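Local atomic coordinates of peptidyl tryptophan dihydroxylase (Pseudomonas putida, PDB entry 7CTQ), a protein that probably uses bound FAD to dihydroxylate a peptidyl tryptophan, a step essential for biogenesis of the tryptophylquinone cofactor of quinohemoprotein amine dehydrogenase. Residues 5-10 with 30-35; 20-25 with 103-108. One frame throughout, in Å; residues are numbered along the deposited sequence.

Interaction 1: 5-10 with 30-35; sequences EPRIVV and AVTVVS. With FAD (flavin-adenine dinucleotide), chain C.
Val10 and Val33 pack side by side at the tight end of this contact, with Val10 CB 3.7 Å from Val33 CG2. Their strands, 8-11 and 31-35, are the two parallel neighbours of a beta-alpha-beta unit that opens the FAD-binding Rossmann-type domain. Helix 15-27 is the crossover between them. Three nearly straight backbone hydrogen bonds tie the strands. Thr32 N donates to Ile8 O at 3.1 Å. Val10 N donates to Thr32 O at 2.8 Å. Val34 N donates to Val10 O at 2.7 Å. The carbonyl of Val10 is gripped a second time, since Val33 CA approaches its O in a CA-H...O contact.

The face bearing Ile8, Val10, Val31 and Val33 is buried beneath helix 15-27. Leu24 lies on Ile8 and Val31, and Ala21 on Val31 and Val33. Here Val10 CG2 crosses over to Val31 CG1 at 4.1 Å. It can do so because CG1 takes the place anti to the backbone N (chi1 174°), leaving CG2 beside that nitrogen. Val9 and Val34 are covered on their face by Ile125, Leu127, Leu133 and Ala135 of strands 123-127 and 132-135, while Thr32 on the same side is partly exposed. There Val9 CG1 meets Val34 CG2 at 3.9 Å.

The other end is looser. Glu5, Arg7 and Ala30 are exposed, and the chains draw apart before strand 8-11 begins. Arg7 NH2 stays too far from Thr32 OG1 to bond, while its NE bonds weakly to Gln134 O. Ala30 O is buried without a polar partner and has Ile8 CB 3.9 Å away.

At the opposite end, strand 31-35 delivers Ser35 to the FAD pocket, its OG 3.5 Å from the ribose O3B of FAD.

Interaction 2: 20-25 with 103-108; sequences TAIGLR and QRAGVS
The guanidinium of Arg25 has the carbonyl O of Gly106 over one face and that of Ala105 at its edge. These carbonyls belong to the turn that ends helix 91-104, where Gly106 closes a Schellman motif. Arg25 lies on helix 15-27, the crossover helix of the Rossmann-type beta-alpha-beta unit. Its NE donates to Ala105 O at 2.8 Å with an N-H...O angle of 174°. The acceptor lies almost in the guanidinium plane, although NE is tilted 15° from the plane of the carbonyl. Gly106 O is 3.2 Å from the same NE but poorly angled, and makes no bond.

The arginine chain is bent at chi2 and chi3, which folds NE back onto the turn and leaves NH1 to bond Tyr29 O. Along the way its methylenes run alongside Val107, the two side chains heading opposite ways, with Arg25 CG 3.6 Å from Val107 CG2. A leucine in its place would probably leave Ala105 O without this donor and free the turn to shift against the helix.

Gly106 has positive phi (84°), and a CB on it would run into Arg25 NH2 as well as the preceding carbonyl.

Deeper in, the contact is apolar and looser. Ala21 and Ile22 also pack on Leu102 of helix 91-104, and Val107 reaches Val33 of the sheet. Ala21 CB lies 4.3 Å from Val107 CG2. At the next residue, Ile22 CG1 meets the methyl of Ala105, CB, at 4.2 Å.

The two contacts alternate along the chain: 5-10, 20-25, 30-35, then 103-108. Their centres are 9 Å apart. Strand 8-11, helix 15-27 and strand 31-35 follow one another, so interaction 1 pairs the strands and interaction 2 joins the helix between them to the turn after helix 91-104. That turn leads into strand 108-119, which lies next to 31-35 in the seven-strand sheet. The two meet there, where Val33 N probably bonds Ser108 O and Val31 O probably accepts from Ser108 N. Together they knit the first beta-alpha-beta unit to the next parallel strand of the FAD-binding domain.

Interaction 1: 5-10 with 30-35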
# COMPACT_ATOMS: atom_id res chain seq x y z
N GLU A 5 23.54 0.80 21.18
CA GLU A 5 22.59 1.14 20.12
C GLU A 5 22.00 -0.12 19.49
O GLU A 5 22.73 -1.08 19.20
CB GLU A 5 23.27 1.97 19.03
CG GLU A 5 23.47 3.43 19.40
CD GLU A 5 24.52 4.10 18.54
OE1 GLU A 5 25.68 4.21 18.99
OE2 GLU A 5 24.19 4.50 17.40
N PRO A 6 20.69 -0.12 19.24
CA PRO A 6 20.03 -1.33 18.73
C PRO A 6 20.39 -1.61 17.28
O PRO A 6 20.55 -0.69 16.48
CB PRO A 6 18.54 -1.00 18.88
CG PRO A 6 18.49 0.50 18.76
CD PRO A 6 19.75 1.01 19.39
N ARG A 7 20.51 -2.89 16.97
CA ARG A 7 20.78 -3.34 15.60
C ARG A 7 19.46 -3.51 14.87
O ARG A 7 18.72 -4.47 15.12
CB ARG A 7 21.55 -4.66 15.63
CG ARG A 7 23.06 -4.51 15.58
CD ARG A 7 23.73 -5.73 14.95
NE ARG A 7 23.24 -6.02 13.60
CZ ARG A 7 23.96 -5.87 12.49
NH1 ARG A 7 25.21 -5.44 12.57
NH2 ARG A 7 23.43 -6.16 11.30
N ILE A 8 19.15 -2.59 13.95
CA ILE A 8 17.91 -2.65 13.18
C ILE A 8 18.23 -3.16 11.79
O ILE A 8 19.00 -2.54 11.05
CB ILE A 8 17.22 -1.28 13.10
CG1 ILE A 8 16.87 -0.75 14.50
CG2 ILE A 8 15.97 -1.41 12.24
CD1 ILE A 8 16.54 0.72 14.53
N VAL A 9 17.61 -4.28 11.41
CA VAL A 9 17.77 -4.84 10.07
C VAL A 9 16.42 -4.87 9.39
O VAL A 9 15.44 -5.38 9.96
CB VAL A 9 18.39 -6.25 10.10
CG1 VAL A 9 18.58 -6.75 8.68
CG2 VAL A 9 19.72 -6.24 10.88
N VAL A 10 16.36 -4.33 8.17
CA VAL A 10 15.18 -4.34 7.31
C VAL A 10 15.38 -5.39 6.22
O VAL A 10 16.40 -5.38 5.52
CB VAL A 10 14.95 -2.95 6.68
CG1 VAL A 10 13.79 -3.00 5.67
CG2 VAL A 10 14.71 -1.88 7.76
N ALA A 30 20.90 3.90 13.27
CA ALA A 30 21.68 3.13 12.31
C ALA A 30 20.81 2.00 11.76
O ALA A 30 20.10 1.33 12.52
CB ALA A 30 22.93 2.56 12.98
N VAL A 31 20.84 1.81 10.44
CA VAL A 31 19.92 0.90 9.76
C VAL A 31 20.67 0.12 8.69
O VAL A 31 21.45 0.69 7.93
CB VAL A 31 18.74 1.66 9.12
CG1 VAL A 31 17.79 0.69 8.43
CG2 VAL A 31 18.02 2.52 10.15
N THR A 32 20.40 -1.19 8.62
CA THR A 32 20.90 -2.06 7.56
C THR A 32 19.73 -2.69 6.84
O THR A 32 18.79 -3.18 7.48
CB THR A 32 21.82 -3.15 8.14
OG1 THR A 32 22.98 -2.55 8.72
CG2 THR A 32 22.24 -4.13 7.04
N VAL A 33 19.77 -2.69 5.51
CA VAL A 33 18.73 -3.31 4.69
C VAL A 33 19.33 -4.49 3.95
O VAL A 33 20.44 -4.40 3.40
CB VAL A 33 18.12 -2.30 3.70
CG1 VAL A 33 17.18 -2.99 2.72
CG2 VAL A 33 17.38 -1.20 4.45
N VAL A 34 18.61 -5.61 3.95
CA VAL A 34 18.97 -6.80 3.18
C VAL A 34 17.89 -7.01 2.13
O VAL A 34 16.69 -6.95 2.45
CB VAL A 34 19.09 -8.04 4.07
CG1 VAL A 34 19.57 -9.24 3.26
CG2 VAL A 34 20.01 -7.77 5.24
N SER A 35 18.30 -7.28 0.89
CA SER A 35 17.32 -7.51 -0.16
C SER A 35 18.01 -8.12 -1.37
O SER A 35 19.23 -8.03 -1.52
CB SER A 35 16.60 -6.21 -0.56
OG SER A 35 15.90 -6.37 -1.78
PA FAD C . 8.05 -4.96 -2.92
O1A FAD C . 8.02 -3.77 -3.81
O2A FAD C . 7.52 -6.22 -3.59
O5B FAD C . 9.48 -5.10 -2.32
C5B FAD C . 9.94 -6.34 -1.75
C4B FAD C . 11.43 -6.40 -1.99
O4B FAD C . 11.98 -7.50 -1.24
C3B FAD C . 11.87 -6.59 -3.44
O3B FAD C . 13.03 -5.80 -3.71
C2B FAD C . 12.14 -8.09 -3.53
O2B FAD C . 13.13 -8.44 -4.49
C1B FAD C . 12.67 -8.36 -2.12
N9A FAD C . 12.57 -9.73 -1.62
C8A FAD C . 11.56 -10.63 -1.79
N7A FAD C . 11.76 -11.79 -1.21
C5A FAD C . 13.01 -11.64 -0.64
C6A FAD C . 13.82 -12.52 0.11
N6A FAD C . 13.47 -13.76 0.43
N1A FAD C . 15.02 -12.06 0.54
C2A FAD C . 15.38 -10.81 0.23
N3A FAD C . 14.69 -9.90 -0.48
C4A FAD C . 13.51 -10.38 -0.88
N1 FAD C . 1.47 -0.63 -7.75
C2 FAD C . 1.43 0.54 -8.45
O2 FAD C . 1.71 1.62 -7.93
N3 FAD C . 1.07 0.53 -9.79
C4 FAD C . 0.74 -0.59 -10.53
O4 FAD C . 0.45 -0.48 -11.72
C4X FAD C . 0.79 -1.83 -9.78
N5 FAD C . 0.48 -2.93 -10.40
C5X FAD C . 0.53 -4.12 -9.69
C6 FAD C . 0.20 -5.31 -10.34
C7 FAD C . 0.21 -6.52 -9.66
C7M FAD C . -0.15 -7.79 -10.39
C8 FAD C . 0.56 -6.55 -8.30
C8M FAD C . 0.59 -7.85 -7.54
C9 FAD C . 0.90 -5.37 -7.65
C9A FAD C . 0.88 -4.16 -8.33
N10 FAD C . 1.22 -2.94 -7.70
C10 FAD C . 1.17 -1.75 -8.39
C1' FAD C . 1.54 -2.92 -6.27
C2' FAD C . 3.02 -2.74 -5.97
O2' FAD C . 3.82 -3.67 -6.70
C3' FAD C . 3.23 -2.95 -4.47
O3' FAD C . 2.23 -2.19 -3.79
C4' FAD C . 4.59 -2.54 -3.92
O4' FAD C . 5.64 -2.94 -4.80
C5' FAD C . 4.81 -3.11 -2.54
O5' FAD C . 6.00 -2.54 -1.99
P FAD C . 6.86 -3.32 -0.94
O1P FAD C . 5.94 -3.58 0.26
O2P FAD C . 8.14 -2.61 -0.68
O3P FAD C . 7.13 -4.71 -1.65

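Interaction 2: 20-25 with 103-108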
# COMPACT_ATOMS: atom_id res chain seq x y z
N THR A 20 10.82 3.00 5.19
CA THR A 20 10.98 2.82 6.63
C THR A 20 12.42 3.07 7.06
O THR A 20 12.68 3.77 8.05
CB THR A 20 10.53 1.41 7.02
OG1 THR A 20 9.16 1.23 6.64
CG2 THR A 20 10.69 1.18 8.51
N ALA A 21 13.37 2.49 6.31
CA ALA A 21 14.80 2.69 6.59
C ALA A 21 15.16 4.16 6.67
O ALA A 21 15.84 4.60 7.62
CB ALA A 21 15.62 1.99 5.50
N ILE A 22 14.73 4.95 5.69
CA ILE A 22 15.08 6.36 5.67
C ILE A 22 14.43 7.09 6.84
O ILE A 22 15.05 7.96 7.47
CB ILE A 22 14.70 6.99 4.32
CG1 ILE A 22 15.49 6.31 3.21
CG2 ILE A 22 14.96 8.50 4.34
CD1 ILE A 22 15.22 6.86 1.85
N GLY A 23 13.19 6.72 7.17
CA GLY A 23 12.54 7.31 8.32
C GLY A 23 13.32 7.05 9.60
O GLY A 23 13.46 7.94 10.45
N LEU A 24 13.86 5.84 9.74
CA LEU A 24 14.63 5.53 10.94
C LEU A 24 15.92 6.34 10.99
O LEU A 24 16.30 6.84 12.06
CB LEU A 24 14.91 4.03 11.00
CG LEU A 24 13.66 3.16 11.20
CD1 LEU A 24 13.94 1.76 10.77
CD2 LEU A 24 13.24 3.20 12.65
N ARG A 25 16.58 6.49 9.84
CA ARG A 25 17.74 7.39 9.73
C ARG A 25 17.42 8.79 10.24
O ARG A 25 18.19 9.38 11.00
CB ARG A 25 18.21 7.44 8.28
CG ARG A 25 18.87 6.16 7.80
CD ARG A 25 20.11 5.87 8.63
NE ARG A 25 21.19 6.80 8.33
CZ ARG A 25 22.06 7.25 9.23
NH1 ARG A 25 21.98 6.87 10.50
NH2 ARG A 25 23.01 8.10 8.85
N GLN A 103 21.87 4.15 0.31
CA GLN A 103 23.27 4.43 0.61
C GLN A 103 23.50 5.93 0.76
O GLN A 103 24.28 6.36 1.62
CB GLN A 103 24.18 3.83 -0.46
CG GLN A 103 24.68 2.44 -0.09
CD GLN A 103 25.42 1.74 -1.23
OE1 GLN A 103 25.04 1.86 -2.40
NE2 GLN A 103 26.48 1.01 -0.89
N ARG A 104 22.81 6.74 -0.04
CA ARG A 104 22.89 8.18 0.13
C ARG A 104 22.42 8.60 1.53
O ARG A 104 22.98 9.53 2.13
CB ARG A 104 22.07 8.88 -0.95
CG ARG A 104 22.38 10.36 -1.12
CD ARG A 104 22.44 10.75 -2.60
NE ARG A 104 21.31 10.22 -3.36
CZ ARG A 104 21.40 9.23 -4.24
NH1 ARG A 104 22.58 8.66 -4.48
NH2 ARG A 104 20.32 8.80 -4.88
N ALA A 105 21.41 7.92 2.06
CA ALA A 105 20.89 8.26 3.38
C ALA A 105 21.69 7.63 4.52
O ALA A 105 21.32 7.80 5.69
CB ALA A 105 19.43 7.84 3.49
N GLY A 106 22.77 6.92 4.21
CA GLY A 106 23.54 6.27 5.26
C GLY A 106 22.99 4.93 5.69
O GLY A 106 23.06 4.59 6.87
N VAL A 107 22.44 4.15 4.76
CA VAL A 107 21.90 2.83 5.04
C VAL A 107 22.79 1.79 4.38
O VAL A 107 23.07 1.89 3.18
CB VAL A 107 20.44 2.70 4.55
CG1 VAL A 107 19.94 1.27 4.76
CG2 VAL A 107 19.53 3.73 5.24
N SER A 108 23.21 0.80 5.16
CA SER A 108 23.91 -0.36 4.61
C SER A 108 22.93 -1.19 3.78
O SER A 108 21.82 -1.48 4.22
CB SER A 108 24.50 -1.22 5.72
OG SER A 108 24.98 -0.43 6.80